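Local coordinates for protein citrate synthase (Pyrobaculum aerophilum, PDB 2IBP) that probably catalyses the condensation of oxaloacetate with acetyl-CoA and water to give citrate and CoA, a step of the tricarboxylic acid cycle, at residues Met190-Glu195 / Met356-Glu361; Gly182-Phe187 / Leu206-His211. One frame throughout, in Å; residues are numbered along the deposited sequence.

Contact 1 of 2, residues Met190-Glu195 / Met356-Glu361; sequences MMFGRE and MGIPYE. With ACT (acetate ion), chain C.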
# COMPACT_ATOMS: atom_id res chain seq x y z
N MET A 190 5.93 -5.23 27.75
CA MET A 190 5.76 -3.87 27.28
C MET A 190 4.31 -3.41 27.30
O MET A 190 4.02 -2.23 27.50
CB MET A 190 6.34 -3.71 25.88
CG MET A 190 7.85 -3.87 25.80
SD MET A 190 8.47 -3.37 24.19
CE MET A 190 7.58 -4.52 23.17
N MET A 191 3.38 -4.35 27.12
CA MET A 191 1.97 -4.01 27.15
C MET A 191 1.53 -3.70 28.57
O MET A 191 0.91 -2.68 28.81
CB MET A 191 1.11 -5.17 26.65
CG MET A 191 1.17 -5.40 25.16
SD MET A 191 0.22 -4.15 24.26
CE MET A 191 -1.46 -4.64 24.69
N PHE A 192 1.89 -4.58 29.50
CA PHE A 192 1.34 -4.49 30.84
C PHE A 192 2.28 -4.12 31.99
O PHE A 192 1.81 -3.87 33.09
CB PHE A 192 0.60 -5.77 31.15
CG PHE A 192 -0.43 -6.12 30.11
CD1 PHE A 192 -1.48 -5.26 29.83
CD2 PHE A 192 -0.35 -7.31 29.41
CE1 PHE A 192 -2.42 -5.59 28.87
CE2 PHE A 192 -1.31 -7.66 28.48
CZ PHE A 192 -2.35 -6.79 28.20
N GLY A 193 3.57 -4.02 31.71
CA GLY A 193 4.54 -3.55 32.69
C GLY A 193 4.98 -4.55 33.74
O GLY A 193 5.59 -4.18 34.74
N ARG A 194 4.65 -5.81 33.51
CA ARG A 194 5.08 -6.88 34.41
C ARG A 194 5.50 -8.07 33.55
O ARG A 194 5.00 -8.25 32.45
CB ARG A 194 3.94 -7.26 35.35
CG ARG A 194 2.70 -7.75 34.65
CD ARG A 194 1.59 -8.08 35.65
NE ARG A 194 1.15 -6.90 36.39
CZ ARG A 194 0.20 -6.06 35.97
NH1 ARG A 194 -0.41 -6.25 34.80
NH2 ARG A 194 -0.13 -5.02 36.73
N GLU A 195 6.46 -8.86 34.02
CA GLU A 195 6.84 -10.03 33.25
C GLU A 195 5.62 -10.94 33.22
O GLU A 195 4.93 -11.12 34.23
CB GLU A 195 8.05 -10.76 33.83
CG GLU A 195 8.46 -12.00 33.02
CD GLU A 195 9.72 -12.66 33.53
OE1 GLU A 195 10.27 -12.18 34.55
OE2 GLU A 195 10.18 -13.64 32.90
N MET A 356 -6.37 -12.33 28.36
CA MET A 356 -5.09 -11.69 28.70
C MET A 356 -5.22 -10.18 28.90
O MET A 356 -4.26 -9.53 29.34
CB MET A 356 -4.06 -11.96 27.62
CG MET A 356 -3.63 -13.40 27.50
SD MET A 356 -2.49 -13.49 26.11
CE MET A 356 -2.25 -15.26 25.95
N GLY A 357 -6.37 -9.62 28.57
CA GLY A 357 -6.60 -8.19 28.75
C GLY A 357 -6.17 -7.37 27.55
O GLY A 357 -6.03 -6.16 27.63
N ILE A 358 -5.96 -8.04 26.42
CA ILE A 358 -5.59 -7.32 25.20
C ILE A 358 -6.88 -6.80 24.59
O ILE A 358 -7.82 -7.57 24.34
CB ILE A 358 -4.92 -8.25 24.19
CG1 ILE A 358 -3.59 -8.77 24.79
CG2 ILE A 358 -4.73 -7.53 22.84
CD1 ILE A 358 -2.91 -9.83 23.97
N PRO A 359 -6.99 -5.47 24.45
CA PRO A 359 -8.22 -4.92 23.87
C PRO A 359 -8.44 -5.41 22.43
O PRO A 359 -7.49 -5.66 21.70
CB PRO A 359 -8.00 -3.40 23.92
CG PRO A 359 -6.96 -3.21 24.93
CD PRO A 359 -6.05 -4.41 24.82
N TYR A 360 -9.70 -5.47 22.01
CA TYR A 360 -10.03 -5.96 20.68
C TYR A 360 -9.27 -5.25 19.58
O TYR A 360 -8.87 -5.88 18.58
CB TYR A 360 -11.51 -5.74 20.39
CG TYR A 360 -12.45 -6.57 21.21
CD1 TYR A 360 -12.39 -7.95 21.17
CD2 TYR A 360 -13.51 -5.98 21.88
CE1 TYR A 360 -13.32 -8.73 21.85
CE2 TYR A 360 -14.44 -6.75 22.57
CZ TYR A 360 -14.34 -8.12 22.55
OH TYR A 360 -15.25 -8.90 23.24
N GLU A 361 -9.14 -3.94 19.70
CA GLU A 361 -8.50 -3.13 18.67
C GLU A 361 -7.02 -3.46 18.49
O GLU A 361 -6.41 -3.02 17.51
CB GLU A 361 -8.71 -1.64 18.91
CG GLU A 361 -8.15 -1.08 20.21
CD GLU A 361 -9.08 -1.18 21.43
OE1 GLU A 361 -10.10 -1.91 21.42
OE2 GLU A 361 -8.78 -0.48 22.42
C ACT C . -12.12 -5.23 24.84
O ACT C . -11.52 -4.49 24.03
OXT ACT C . -13.11 -4.73 25.44
CH3 ACT C . -11.71 -6.66 25.08

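Contact 2 of 2, residues Gly182-Phe187 / Leu206-His211; sequences GHAANF and LYLILH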
# COMPACT_ATOMS: atom_id res chain seq x y z
N GLY A 182 12.32 -12.78 25.88
CA GLY A 182 12.09 -13.23 24.52
C GLY A 182 11.11 -12.31 23.81
O GLY A 182 10.48 -11.45 24.41
N HIS A 183 10.95 -12.53 22.52
CA HIS A 183 10.14 -11.64 21.68
C HIS A 183 8.69 -11.54 22.17
O HIS A 183 8.18 -10.42 22.42
CB HIS A 183 10.18 -12.16 20.25
CG HIS A 183 9.66 -11.21 19.23
ND1 HIS A 183 10.44 -10.22 18.68
CD2 HIS A 183 8.50 -11.20 18.55
CE1 HIS A 183 9.73 -9.57 17.78
NE2 HIS A 183 8.56 -10.16 17.66
N ALA A 184 8.05 -12.70 22.36
CA ALA A 184 6.66 -12.77 22.82
C ALA A 184 6.53 -12.28 24.27
O ALA A 184 5.66 -11.47 24.60
CB ALA A 184 6.14 -14.18 22.68
N ALA A 185 7.40 -12.77 25.15
CA ALA A 185 7.34 -12.35 26.55
C ALA A 185 7.55 -10.85 26.70
O ALA A 185 6.86 -10.17 27.46
CB ALA A 185 8.38 -13.09 27.40
N ASN A 186 8.50 -10.32 25.95
CA ASN A 186 8.77 -8.93 26.03
C ASN A 186 7.56 -8.10 25.58
O ASN A 186 7.29 -7.04 26.13
CB ASN A 186 9.95 -8.56 25.18
CG ASN A 186 10.27 -7.11 25.28
OD1 ASN A 186 10.64 -6.63 26.35
ND2 ASN A 186 10.09 -6.37 24.17
N PHE A 187 6.86 -8.58 24.57
CA PHE A 187 5.67 -7.86 24.13
C PHE A 187 4.67 -7.72 25.28
O PHE A 187 4.18 -6.63 25.56
CB PHE A 187 5.00 -8.55 22.95
CG PHE A 187 3.65 -7.98 22.62
CD1 PHE A 187 3.53 -6.69 22.17
CD2 PHE A 187 2.51 -8.74 22.82
CE1 PHE A 187 2.29 -6.15 21.89
CE2 PHE A 187 1.26 -8.21 22.52
CZ PHE A 187 1.16 -6.91 22.07
N LEU A 206 3.18 -18.72 20.33
CA LEU A 206 2.48 -19.65 19.46
C LEU A 206 1.68 -18.90 18.41
O LEU A 206 1.73 -19.21 17.23
CB LEU A 206 1.55 -20.55 20.28
CG LEU A 206 0.82 -21.63 19.48
CD1 LEU A 206 1.82 -22.55 18.76
CD2 LEU A 206 -0.09 -22.42 20.46
N TYR A 207 0.94 -17.89 18.85
CA TYR A 207 0.15 -17.10 17.91
C TYR A 207 1.05 -16.51 16.82
O TYR A 207 0.73 -16.56 15.64
CB TYR A 207 -0.59 -15.98 18.63
CG TYR A 207 -1.42 -15.15 17.68
CD1 TYR A 207 -2.77 -15.44 17.46
CD2 TYR A 207 -0.85 -14.13 16.95
CE1 TYR A 207 -3.50 -14.71 16.56
CE2 TYR A 207 -1.58 -13.41 16.05
CZ TYR A 207 -2.89 -13.71 15.85
OH TYR A 207 -3.61 -12.98 14.94
N LEU A 208 2.20 -16.00 17.24
CA LEU A 208 3.12 -15.37 16.30
C LEU A 208 3.62 -16.40 15.30
O LEU A 208 3.74 -16.13 14.12
CB LEU A 208 4.27 -14.67 17.02
CG LEU A 208 3.94 -13.47 17.88
CD1 LEU A 208 5.18 -12.97 18.57
CD2 LEU A 208 3.26 -12.35 17.12
N ILE A 209 3.98 -17.59 15.79
CA ILE A 209 4.41 -18.63 14.87
C ILE A 209 3.29 -18.97 13.89
O ILE A 209 3.49 -19.04 12.68
CB ILE A 209 4.75 -19.93 15.64
CG1 ILE A 209 6.00 -19.70 16.48
CG2 ILE A 209 4.89 -21.11 14.68
CD1 ILE A 209 6.33 -20.84 17.43
N LEU A 210 2.09 -19.15 14.42
CA LEU A 210 0.99 -19.65 13.61
C LEU A 210 0.52 -18.72 12.53
O LEU A 210 -0.03 -19.19 11.55
CB LEU A 210 -0.20 -20.06 14.46
CG LEU A 210 0.02 -21.26 15.39
CD1 LEU A 210 -1.26 -21.43 16.21
CD2 LEU A 210 0.38 -22.54 14.63
N HIS A 211 0.74 -17.42 12.69
CA HIS A 211 0.24 -16.46 11.71
C HIS A 211 1.34 -15.80 10.90
O HIS A 211 1.08 -14.87 10.15
CB HIS A 211 -0.61 -15.42 12.43
CG HIS A 211 -1.84 -16.01 13.06
ND1 HIS A 211 -1.79 -16.71 14.25
CD2 HIS A 211 -3.13 -16.06 12.64
CE1 HIS A 211 -2.99 -17.20 14.52
NE2 HIS A 211 -3.83 -16.80 13.57

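Contact 1 of 2, residues Met190-Glu195 / Met356-Glu361
Phe192, in the last turn of helix 183-192, pushes its ring against the Schellman motif that closes helix 349-356, and so illustrates how two helix ends in the largely helical citrate synthase fold can meet through one aromatic side chain. The tight part is small. CZ of Phe192 comes to 3.5 Å from Met356 O, an approach oblique to the ring, while Gly357 O lies near the ring plane, 3.8 Å from the same CZ. At the same edge, CG1 of Ile358 touches CZ of Phe192 at 4.1 Å, the one apolar side-chain pair of the contact. With CG anti to its own carbonyl carbon (chi1 -54°), Phe192 carries the ring across to these atoms, and CB of Met191 sits 3.7 Å above the ring plane, over its centre. Gly357 has a positive phi of 89°, a backbone shape that favours glycine where the chain passes close beside the phenyl ring. Ile358, in turn, packs on Phe363 and Ile366 of helix 363-382.

No hydrogen bond joins the two segments, and toward solvent the contact thins out, Gly357 itself being exposed while Ile358 behind it is buried. Farther along the loop, Tyr360 rests on helix 252-263 and meets an acetate ion, probably from the crystallisation liquor. Were Tyr360 cut back to an alanine, the loop would probably lose its packing against Glu254, Val257, Arg258 and Leu261, and the acetate methyl the ring beneath it, though the backbone bond could persist. That bond runs from Tyr360 N to the acetate O, 2.9 Å long and nearly straight at 167°, while the acetate CH3 stands 3.6 Å above the centre of the tyrosine ring.

Contact 2 of 2, residues Gly182-Phe187 / Leu206-His211
The imidazole of His183 receives Leu208 at its edge: methyl CD1 lies in the ring plane, 3.8 Å from CD2, and the two side chains cross at about a right angle. The ring of Tyr62 also meets the imidazole, with the planes inclined at about 30°. Within the other segment, Tyr207 and His211 bring their rings together, ND1 of His211 lying 3.4 Å above the centre of the tyrosine ring. Tyr207 CE1 lies over one face of the His211 ring, displaced toward its rim, while Tyr207 O occupies the edge. There ND1 of His211 donates a hydrogen bond of 2.9 Å to Tyr207 O, which also accepts from His211 N. Two bonds from one residue thus grip this carbonyl at the helix end and fix the turn of the imidazole.

Between the two segments the contact is sparse, a worked case of helix packing in which one leucine supplies all the touches from its side. The chi1 of -66° sets Leu208 CG anti to the carbonyl carbon, from where CD1 serves both His183 and, at 4.4 Å, Ala184 CB. The small alanine marks the nearest backbone approach, with its CA 7.9 Å from that of Leu208.

All three touching residues are buried. Glu63 OE2 accepts from His183 N in the first turn of helix 183-192, and Pro159 of helix 141-169 packs against the His183 side chain. The 206-211 end of helix 198-210 is flanked by helix 363-382, where Ser370 OG hydrogen-bonds to Leu208 O, and by helix 297-313, against which Leu206 packs; Tyr48 of strand 45-48 adds a hydroxyl bonded to Ile209 O.

Both contacts draw on helix 183-192: contact 2 uses its first turn and contact 1 its last, their centres about 13 Å apart. Along the chain the order is 182-187, 190-195, 206-211, 356-361, so the segments alternate and the two connections cross. Contact 2 joins two consecutive helices, its segments separated by 18 residues; contact 1 reaches over 160, bringing in the loop between helices 349-356 and 363-382. Helix 183-192 is thereby tied at its start to the buried end of helix 198-210 and at its end to a more open loop, linking local and distant parts of this helical fold within one chain.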